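Local coordinates for protein metagenomic carboxyl esterase MGS0156 (Uncultured organism, PDB 5D8M) that probably hydrolyses carboxylic ester bonds, as an alpha/beta-hydrolase-type carboxyl esterase obtained from a metagenome, at residues P192-E206 with E217-Y229. Sequence-based numbering, arbitrary orientation.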
# COMPACT_ATOMS: atom_id res chain seq x y z
N PRO A 192 7.65 -4.51 12.78
CA PRO A 192 8.49 -4.54 13.98
C PRO A 192 9.55 -3.43 13.98
O PRO A 192 10.07 -3.09 15.04
CB PRO A 192 9.14 -5.93 13.94
CG PRO A 192 8.95 -6.42 12.54
CD PRO A 192 7.77 -5.73 11.97
N LEU A 193 9.86 -2.87 12.82
CA LEU A 193 10.85 -1.80 12.75
C LEU A 193 10.37 -0.56 13.51
O LEU A 193 11.19 0.21 14.00
CB LEU A 193 11.13 -1.43 11.29
CG LEU A 193 11.80 -2.53 10.46
CD1 LEU A 193 11.89 -2.09 9.00
CD2 LEU A 193 13.17 -2.91 10.98
N ALA A 194 9.06 -0.36 13.64
CA ALA A 194 8.57 0.79 14.39
C ALA A 194 9.02 0.73 15.86
O ALA A 194 9.14 1.75 16.53
CB ALA A 194 7.04 0.90 14.29
N GLU A 195 9.29 -0.47 16.36
CA GLU A 195 9.75 -0.59 17.74
C GLU A 195 11.26 -0.69 17.84
O GLU A 195 11.81 -0.55 18.92
CB GLU A 195 9.12 -1.82 18.40
CG GLU A 195 7.64 -1.68 18.73
CD GLU A 195 7.38 -1.11 20.11
OE1 GLU A 195 8.30 -0.48 20.69
OE2 GLU A 195 6.26 -1.30 20.62
N THR A 196 11.93 -0.94 16.72
CA THR A 196 13.38 -1.23 16.75
C THR A 196 14.25 -0.06 17.22
O THR A 196 15.27 -0.27 17.88
CB THR A 196 13.87 -1.67 15.35
OG1 THR A 196 13.16 -2.84 14.95
CG2 THR A 196 15.35 -2.00 15.36
N PHE A 197 13.86 1.16 16.89
CA PHE A 197 14.74 2.30 17.17
C PHE A 197 14.29 3.13 18.38
O PHE A 197 13.12 3.14 18.74
CB PHE A 197 14.87 3.14 15.90
CG PHE A 197 15.28 2.33 14.70
CD1 PHE A 197 16.58 1.83 14.59
CD2 PHE A 197 14.36 2.00 13.72
CE1 PHE A 197 16.95 1.06 13.51
CE2 PHE A 197 14.73 1.23 12.63
CZ PHE A 197 16.03 0.75 12.52
N SER A 198 15.25 3.80 19.02
CA SER A 198 14.99 4.49 20.29
C SER A 198 13.96 5.61 20.16
O SER A 198 13.86 6.26 19.12
CB SER A 198 16.30 5.06 20.85
OG SER A 198 16.60 6.31 20.27
N ASP A 199 13.22 5.83 21.24
CA ASP A 199 12.23 6.90 21.32
C ASP A 199 12.85 8.26 21.04
O ASP A 199 12.25 9.11 20.38
CB ASP A 199 11.55 6.92 22.70
CG ASP A 199 10.70 5.69 22.94
OD1 ASP A 199 10.16 5.12 21.96
OD2 ASP A 199 10.57 5.28 24.12
N GLY A 200 14.06 8.47 21.57
CA GLY A 200 14.79 9.71 21.35
C GLY A 200 14.97 10.00 19.87
O GLY A 200 14.68 11.10 19.39
N LEU A 201 15.43 8.99 19.15
CA LEU A 201 15.62 9.08 17.71
C LEU A 201 14.30 9.33 16.99
O LEU A 201 14.23 10.19 16.11
CB LEU A 201 16.26 7.80 17.18
CG LEU A 201 16.67 7.76 15.71
CD1 LEU A 201 17.64 8.89 15.41
CD2 LEU A 201 17.30 6.40 15.39
N LEU A 202 13.27 8.59 17.37
CA LEU A 202 11.95 8.78 16.78
C LEU A 202 11.39 10.18 17.10
O LEU A 202 10.80 10.83 16.25
CB LEU A 202 11.00 7.68 17.26
CG LEU A 202 11.47 6.25 16.94
CD1 LEU A 202 10.52 5.17 17.49
CD2 LEU A 202 11.69 6.07 15.43
N ARG A 203 11.61 10.65 18.33
CA ARG A 203 11.10 11.96 18.75
C ARG A 203 11.77 13.11 18.00
O ARG A 203 11.11 14.09 17.64
CB ARG A 203 11.29 12.17 20.25
CG ARG A 203 10.26 11.46 21.11
CD ARG A 203 10.46 11.79 22.58
NE ARG A 203 9.65 10.92 23.44
CZ ARG A 203 9.56 11.05 24.76
NH1 ARG A 203 8.80 10.21 25.46
NH2 ARG A 203 10.23 12.01 25.39
N PHE A 204 13.07 13.00 17.80
CA PHE A 204 13.81 14.00 17.04
C PHE A 204 13.34 14.03 15.58
O PHE A 204 13.18 15.10 14.99
CB PHE A 204 15.31 13.73 17.13
CG PHE A 204 16.04 13.97 15.84
CD1 PHE A 204 16.32 15.27 15.43
CD2 PHE A 204 16.44 12.91 15.05
CE1 PHE A 204 16.98 15.49 14.24
CE2 PHE A 204 17.12 13.13 13.86
CZ PHE A 204 17.39 14.42 13.45
N ALA A 205 13.12 12.86 15.00
CA ALA A 205 12.67 12.76 13.62
C ALA A 205 11.27 13.38 13.47
O ALA A 205 10.95 14.00 12.46
CB ALA A 205 12.65 11.31 13.16
N GLU A 206 10.45 13.17 14.49
CA GLU A 206 9.09 13.70 14.48
C GLU A 206 9.06 15.22 14.48
O GLU A 206 8.24 15.82 13.82
CB GLU A 206 8.30 13.16 15.67
CG GLU A 206 7.86 11.72 15.51
CD GLU A 206 6.47 11.60 14.91
OE1 GLU A 206 5.94 12.63 14.42
OE2 GLU A 206 5.91 10.47 14.96
N GLU A 217 3.59 15.26 16.96
CA GLU A 217 3.73 15.29 18.41
C GLU A 217 4.23 13.94 18.91
O GLU A 217 3.80 12.89 18.42
CB GLU A 217 2.40 15.64 19.08
CG GLU A 217 1.88 17.03 18.74
CD GLU A 217 0.60 17.38 19.48
OE1 GLU A 217 0.02 16.48 20.14
OE2 GLU A 217 0.18 18.55 19.41
N GLY A 218 5.12 13.98 19.90
CA GLY A 218 5.67 12.76 20.48
C GLY A 218 6.19 11.82 19.41
O GLY A 218 7.09 12.18 18.65
N THR A 219 5.63 10.62 19.36
CA THR A 219 5.93 9.68 18.29
C THR A 219 4.64 9.19 17.63
O THR A 219 4.53 8.01 17.31
CB THR A 219 6.72 8.47 18.81
OG1 THR A 219 5.95 7.79 19.81
CG2 THR A 219 8.07 8.91 19.41
N GLU A 220 3.69 10.10 17.43
CA GLU A 220 2.35 9.74 16.94
C GLU A 220 2.33 8.90 15.66
O GLU A 220 1.58 7.92 15.54
CB GLU A 220 1.50 11.01 16.74
CG GLU A 220 2.05 12.06 15.75
CD GLU A 220 1.10 13.28 15.57
OE1 GLU A 220 1.41 14.37 16.10
OE2 GLU A 220 0.06 13.15 14.90
N ALA A 221 3.17 9.26 14.70
CA ALA A 221 3.22 8.54 13.42
C ALA A 221 3.70 7.09 13.59
O ALA A 221 3.10 6.14 13.06
CB ALA A 221 4.13 9.29 12.45
N LEU A 222 4.78 6.92 14.36
CA LEU A 222 5.32 5.58 14.62
C LEU A 222 4.43 4.76 15.54
O LEU A 222 4.34 3.55 15.39
CB LEU A 222 6.74 5.65 15.21
CG LEU A 222 7.87 5.84 14.20
CD1 LEU A 222 7.70 4.95 12.98
CD2 LEU A 222 7.92 7.31 13.78
N ASP A 223 3.78 5.41 16.51
CA ASP A 223 2.82 4.70 17.36
C ASP A 223 1.76 3.98 16.53
O ASP A 223 1.28 2.90 16.88
CB ASP A 223 2.11 5.67 18.31
CG ASP A 223 3.05 6.26 19.35
OD1 ASP A 223 4.17 5.75 19.52
OD2 ASP A 223 2.64 7.26 19.98
N SER A 224 1.39 4.60 15.42
CA SER A 224 0.36 4.06 14.56
C SER A 224 0.85 2.82 13.81
O SER A 224 0.04 2.07 13.27
CB SER A 224 -0.11 5.12 13.56
OG SER A 224 -0.78 6.15 14.23
N LEU A 225 2.17 2.65 13.76
CA LEU A 225 2.77 1.54 13.02
C LEU A 225 3.28 0.41 13.92
O LEU A 225 3.84 -0.57 13.42
CB LEU A 225 3.91 2.06 12.15
CG LEU A 225 3.38 2.97 11.03
CD1 LEU A 225 4.53 3.65 10.25
CD2 LEU A 225 2.50 2.11 10.12
N LYS A 226 3.10 0.53 15.23
CA LYS A 226 3.55 -0.53 16.13
C LYS A 226 2.64 -1.74 16.01
O LYS A 226 1.42 -1.61 15.96
CB LYS A 226 3.61 -0.06 17.59
CG LYS A 226 4.73 0.95 17.80
CD LYS A 226 4.81 1.48 19.21
CE LYS A 226 5.89 2.56 19.29
NZ LYS A 226 6.05 3.04 20.68
N ARG A 227 3.24 -2.91 15.94
CA ARG A 227 2.52 -4.15 15.76
C ARG A 227 1.42 -4.32 16.84
O ARG A 227 0.28 -4.64 16.52
CB ARG A 227 3.50 -5.33 15.78
CG ARG A 227 2.83 -6.68 15.84
CD ARG A 227 3.86 -7.81 15.76
NE ARG A 227 4.37 -7.95 14.40
CZ ARG A 227 5.26 -8.86 14.04
NH1 ARG A 227 5.74 -9.70 14.94
NH2 ARG A 227 5.66 -8.94 12.78
N ALA A 228 1.78 -4.10 18.10
CA ALA A 228 0.82 -4.21 19.20
C ALA A 228 -0.40 -3.30 18.95
O ALA A 228 -1.55 -3.71 19.08
CB ALA A 228 1.49 -3.86 20.52
N TYR A 229 -0.15 -2.07 18.56
CA TYR A 229 -1.23 -1.14 18.30
C TYR A 229 -2.12 -1.58 17.13
O TYR A 229 -3.35 -1.58 17.23
CB TYR A 229 -0.65 0.23 18.02
CG TYR A 229 -1.69 1.32 17.95
CD1 TYR A 229 -2.13 1.95 19.11
CD2 TYR A 229 -2.21 1.73 16.73
CE1 TYR A 229 -3.08 2.96 19.05
CE2 TYR A 229 -3.15 2.73 16.66
CZ TYR A 229 -3.58 3.35 17.81
OH TYR A 229 -4.52 4.35 17.73
O HOH W 1 4.48 -3.47 19.13
O HOH W 2 8.73 14.46 19.09
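Ala194 of 192-206 and Lys226 of 217-229 bring their CA atoms to 5.5 Å, and Arg203 and Thr219 theirs to 5.7 Å. A weakly bonded turn, 193-196, and helix 199-207 face the short helix 220-223 and the start of helix 227-236. They belong to an excursion between strands 178-184 and 244-248 of the parallel sheet, in what is consistent with an alpha/beta-hydrolase fold. The Ala194 methyl lies 3.6 Å from Leu225 O and also touches Leu225 CB. Further along, Leu202 CD2 packs 4.0 Å from Leu222 CG. Thr219 CG2 touches Leu202 CB and Arg203 CG, while its OG1 donates to Asp223 OD1 from above the carboxylate plane. Glu195 crosses Lys226 at about a right angle, and Glu195 OE2 lies 3.4 Å from Lys226 CD. The two charges stay beyond salt-bridge distance; Lys226 NZ makes a weak bridge to Asp223 OD1 instead. Arg227 NH2 passes near Pro192 CD and is salt-bridged to Asp283.

Glu206 is buried and reaches over the start of helix 220-223. Chi1 (-76°) sets its CG against Gly218 O; the bend at chi2 (-93°) then swings the carboxylate to the helix. OE2 uses its syn lone pair to accept from Ala221 N at 3.0 Å, with a bent N-H...O angle of 139°. The helix N-terminus would probably stabilise this negative charge. An alanine here would remove the carboxylate and is likely to leave Ala221 N without its acceptor and a gap beside Gly218. A water donates to both Arg203 O and Gly218 O, each 2.8 Å from its oxygen.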